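Local coordinates for protein ribose 5-phosphate isomerase RpiB (Thermoanaerobacter tengcongensis, PDB 4EGS) that probably removes phosphate from protein tyrosines through its low molecular weight phosphatase domain, the N-terminal part of a longer protein that also has a sugar-isomerase family region, at residues 40-44 and 45-49; 167-170 and 171-175. One frame throughout, in Å; residues are numbered along the deposited sequence. Where two conformers were deposited one is given.

Interaction 1 (40-44 and 45-49); sequences VCTGN and TCRSP. With BCT (bicarbonate ion), chain C.
Cys-41 and Ser-48 meet at the base of the phosphate-binding loop (P-loop) of a low molecular weight tyrosine phosphatase, the CX5R turn leading from strand 36-41 into helix 47-61. Packing is tightest here: Ser-48 OG lies 3.2 Å from Cys-41 CB, while the Ser-48 backbone N-H, in the first turn of the helix, points almost straight at Cys-41 SG (3.3 Å, 168° at the hydrogen). The sulfur, held well away from a staggered position (chi1 -124°), turns toward the helix start and also touches Arg-47 CD at 3.5 Å. Cys-41 is the predicted nucleophile.

The other wall is looser. Thr-42 is exposed and Gly-43 and Thr-45 are partly so, and the turn they form curls round a bicarbonate ion, probably from the crystallisation liquor, in the hollow where this family is expected to take its phosphate. Thr-42 N donates to bicarbonate O2 (3.1 Å), whereas its OG1 is engaged by His-123. Asp-153, the predicted proton donor, completes the pocket beside Arg-47.

The arginine chain bends at its second and third torsions, which sets one face of the guanidinium against bicarbonate O1. Cys-41 SG lies near the guanidinium plane at its edge, and NH1 of Arg-47 reaches to 2.7 Å from bicarbonate O2.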
loop_
_atom_site.group_PDB
_atom_site.type_symbol
_atom_site.label_atom_id
_atom_site.label_comp_id
_atom_site.label_asym_id
_atom_site.label_seq_id
_atom_site.Cartn_x
_atom_site.Cartn_y
_atom_site.Cartn_z
ATOM N N VAL A 40 16.115 -1.480 7.739
ATOM C CA VAL A 40 17.574 -1.474 7.730
ATOM C C VAL A 40 18.191 -1.176 9.093
ATOM O O VAL A 40 17.902 -0.157 9.720
ATOM C CB VAL A 40 18.135 -0.503 6.670
ATOM C CG1 VAL A 40 19.622 -0.268 6.889
ATOM C CG2 VAL A 40 17.881 -1.048 5.278
ATOM N N CYS A 41 19.043 -2.094 9.536
ATOM C CA CYS A 41 19.769 -1.966 10.788
ATOM C C CYS A 41 21.235 -1.720 10.477
ATOM O O CYS A 41 21.610 -1.530 9.319
ATOM C CB CYS A 41 19.655 -3.268 11.575
ATOM S SG CYS A 41 18.984 -3.110 13.224
ATOM N N THR A 42 22.067 -1.733 11.512
ATOM C CA THR A 42 23.508 -1.748 11.314
ATOM C C THR A 42 23.974 -3.189 11.165
ATOM O O THR A 42 24.691 -3.524 10.223
ATOM C CB THR A 42 24.262 -1.079 12.478
ATOM O OG1 THR A 42 24.096 0.342 12.405
ATOM C CG2 THR A 42 25.745 -1.406 12.409
ATOM N N GLY A 43 23.548 -4.043 12.091
ATOM C CA GLY A 43 23.967 -5.433 12.094
ATOM C C GLY A 43 22.840 -6.431 11.895
ATOM O O GLY A 43 23.075 -7.639 11.895
ATOM N N ASN A 44 21.621 -5.925 11.728
ATOM C CA ASN A 44 20.446 -6.766 11.502
ATOM C C ASN A 44 20.263 -7.849 12.568
ATOM O O ASN A 44 20.084 -9.026 12.254
ATOM C CB ASN A 44 20.490 -7.388 10.101
ATOM C CG ASN A 44 19.156 -7.967 9.681
ATOM O OD1 ASN A 44 18.118 -7.613 10.238
ATOM N ND2 ASN A 44 19.177 -8.866 8.704
ATOM N N THR A 45 20.313 -7.439 13.831
ATOM C CA THR A 45 20.198 -8.372 14.946
ATOM C C THR A 45 19.098 -7.951 15.923
ATOM O O THR A 45 18.381 -8.794 16.464
ATOM C CB THR A 45 21.559 -8.542 15.678
ATOM O OG1 THR A 45 22.300 -9.608 15.071
ATOM C CG2 THR A 45 21.366 -8.866 17.149
ATOM N N CYS A 46 18.948 -6.647 16.126
ATOM C CA CYS A 46 18.009 -6.146 17.125
ATOM C C CYS A 46 16.750 -5.493 16.543
ATOM O O CYS A 46 15.695 -6.120 16.499
ATOM C CB CYS A 46 18.718 -5.203 18.103
ATOM S SG CYS A 46 19.993 -6.019 19.103
ATOM N N ARG A 47 16.860 -4.245 16.096
ATOM C CA ARG A 47 15.681 -3.478 15.685
ATOM C C ARG A 47 15.021 -3.998 14.407
ATOM O O ARG A 47 13.813 -4.236 14.381
ATOM C CB ARG A 47 16.022 -2.000 15.492
ATOM C CG ARG A 47 17.073 -1.444 16.423
ATOM C CD ARG A 47 18.136 -0.744 15.599
ATOM N NE ARG A 47 18.691 0.435 16.252
ATOM C CZ ARG A 47 19.857 0.979 15.927
ATOM N NH1 ARG A 47 20.599 0.439 14.971
ATOM N NH2 ARG A 47 20.289 2.057 16.566
ATOM N N SER A 48 15.811 -4.143 13.347
ATOM C CA SER A 48 15.291 -4.617 12.063
ATOM C C SER A 48 14.557 -5.963 12.128
ATOM O O SER A 48 13.493 -6.100 11.530
ATOM C CB SER A 48 16.384 -4.637 10.985
ATOM O OG SER A 48 16.615 -3.337 10.474
ATOM N N PRO A 49 15.117 -6.960 12.843
ATOM C CA PRO A 49 14.328 -8.189 12.988
ATOM C C PRO A 49 13.043 -7.945 13.775
ATOM O O PRO A 49 12.022 -8.570 13.487
ATOM C CB PRO A 49 15.258 -9.111 13.781
ATOM C CG PRO A 49 16.625 -8.608 13.492
ATOM C CD PRO A 49 16.481 -7.123 13.380
HETATM C C BCT C . 21.721 -2.759 15.662
HETATM O O1 BCT C . 20.652 -2.400 16.456
HETATM O O2 BCT C . 21.996 -1.861 14.654
HETATM O O3 BCT C . 21.687 -4.076 15.248
#

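Interaction 2 (167-170 and 171-175); sequences EELS and GLIDK
Four successive backbone bonds, from Gly-171, Leu-172, Ile-173 and Asp-174 N to the carbonyls of Glu-167, Glu-168, Leu-169 and Ser-170, knit Glu-167 to Asp-174 into about two continuous turns of alpha-helix within helix 159-179, a region predicted to be coiled coil. Leu-172 N makes the shortest, 2.8 Å to Glu-168 O; Asp-174 N makes the longest, 3.2 Å to Ser-170 O.

Glu-168 and Leu-172 run alongside each other in the same direction. With CG anti to the backbone N (chi1 174°) and the chain extended beyond it, Glu-168 lays its CG 3.7 Å from Leu-172 CD1 and carries its carboxylate onward to a salt bridge with Lys-142. On the next ridge Leu-169 and Ile-173 pair more loosely, the CG of Leu-169 standing 4.3 Å from Ile-173 CD1. The same CD1 folds back over its own helix, 3.2 Å from Leu-169 O.

This apolar ridge faces helix 47-61, where Leu-169 rests on Ala-51 and Ile-173 on Ile-54 and Phe-55. Glu-167 touches Tyr-93 of helix 83-93, while Leu-172 leans on Lys-142 in the loop following strand 138-140.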
loop_
_atom_site.group_PDB
_atom_site.type_symbol
_atom_site.label_atom_id
_atom_site.label_comp_id
_atom_site.label_asym_id
_atom_site.label_seq_id
_atom_site.Cartn_x
_atom_site.Cartn_y
_atom_site.Cartn_z
ATOM N N GLU A 167 7.951 -1.112 21.853
ATOM C CA GLU A 167 6.746 -0.291 21.898
ATOM C C GLU A 167 6.791 0.805 20.837
ATOM O O GLU A 167 5.814 1.021 20.117
ATOM C CB GLU A 167 6.588 0.335 23.280
ATOM C CG GLU A 167 6.480 -0.655 24.423
ATOM C CD GLU A 167 6.849 -0.014 25.741
ATOM O OE1 GLU A 167 6.730 -0.674 26.794
ATOM O OE2 GLU A 167 7.264 1.162 25.717
ATOM N N GLU A 168 7.926 1.495 20.744
ATOM C CA GLU A 168 8.094 2.553 19.754
ATOM C C GLU A 168 7.925 1.997 18.346
ATOM O O GLU A 168 7.219 2.575 17.523
ATOM C CB GLU A 168 9.455 3.241 19.897
ATOM C CG GLU A 168 9.740 4.257 18.795
ATOM C CD GLU A 168 10.930 5.151 19.096
ATOM O OE1 GLU A 168 11.201 5.411 20.287
ATOM O OE2 GLU A 168 11.594 5.598 18.137
ATOM N N LEU A 169 8.565 0.861 18.088
ATOM C CA LEU A 169 8.466 0.190 16.796
ATOM C C LEU A 169 7.024 -0.189 16.471
ATOM O O LEU A 169 6.560 0.011 15.349
ATOM C CB LEU A 169 9.360 -1.052 16.777
ATOM C CG LEU A 169 10.527 -1.047 15.788
ATOM C CD1 LEU A 169 11.140 0.340 15.669
ATOM C CD2 LEU A 169 11.579 -2.058 16.217
ATOM N N SER A 170 6.320 -0.732 17.459
ATOM C CA SER A 170 4.929 -1.130 17.281
ATOM C C SER A 170 4.046 0.075 16.983
ATOM O O SER A 170 3.096 -0.016 16.206
ATOM C CB SER A 170 4.416 -1.860 18.523
ATOM O OG SER A 170 5.170 -3.034 18.772
ATOM N N GLY A 171 4.367 1.205 17.605
ATOM C CA GLY A 171 3.614 2.429 17.396
ATOM C C GLY A 171 3.905 3.046 16.042
ATOM O O GLY A 171 3.001 3.532 15.364
ATOM N N LEU A 172 5.174 3.021 15.647
ATOM C CA LEU A 172 5.591 3.572 14.363
ATOM C C LEU A 172 5.068 2.739 13.199
ATOM O O LEU A 172 4.682 3.280 12.163
ATOM C CB LEU A 172 7.116 3.664 14.290
ATOM C CG LEU A 172 7.804 4.655 15.228
ATOM C CD1 LEU A 172 9.310 4.506 15.123
ATOM C CD2 LEU A 172 7.378 6.082 14.920
ATOM N N ILE A 173 5.066 1.421 13.369
ATOM C CA ILE A 173 4.583 0.521 12.326
ATOM C C ILE A 173 3.064 0.650 12.150
ATOM O O ILE A 173 2.537 0.463 11.049
ATOM C CB ILE A 173 5.043 -0.944 12.571
ATOM C CG1 ILE A 173 6.327 -1.233 11.789
ATOM C CG2 ILE A 173 3.983 -1.943 12.155
ATOM C CD1 ILE A 173 7.576 -1.302 12.637
ATOM N N ASP A 174 2.370 0.998 13.231
ATOM C CA ASP A 174 0.945 1.313 13.156
ATOM C C ASP A 174 0.694 2.457 12.175
ATOM O O ASP A 174 -0.211 2.384 11.342
ATOM C CB ASP A 174 0.390 1.681 14.536
ATOM C CG ASP A 174 -0.012 0.466 15.349
ATOM O OD1 ASP A 174 -0.187 -0.620 14.755
ATOM O OD2 ASP A 174 -0.168 0.598 16.582
ATOM N N LYS A 175 1.503 3.508 12.277
ATOM C CA LYS A 175 1.407 4.640 11.362
ATOM C C LYS A 175 1.847 4.226 9.963
ATOM O O LYS A 175 1.288 4.682 8.965
ATOM C CB LYS A 175 2.275 5.804 11.845
ATOM C CG LYS A 175 2.014 6.248 13.272
ATOM C CD LYS A 175 2.676 7.592 13.547
ATOM C CE LYS A 175 2.810 7.856 15.040
ATOM N NZ LYS A 175 1.516 7.720 15.763
#

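How the interactions relate
Interaction 1 is a buried turn close to the middle of the domain, joining strand 36-41 to the start of helix 47-61; interaction 2 lies wholly within helix 159-179, partly buried, with its apolar flank inward and Glu-167 and Asp-174 on the exposed side. Their centres are 16 Å apart, yet they touch directly: Leu-169 CD2 packs 3.6 Å from Arg-47 O. Helix 47-61 thus links them, starting in 45-49 and taking the ridge of 167-175 farther along. The chemistry differs accordingly. In 40-49 the N-H of Thr-42 and the guanidinium of Arg-47 meet an anion, and a helix N-H holds the Cys-41 sulfur, whereas 167-175 relies on repeated helical backbone bonds and aliphatic contacts.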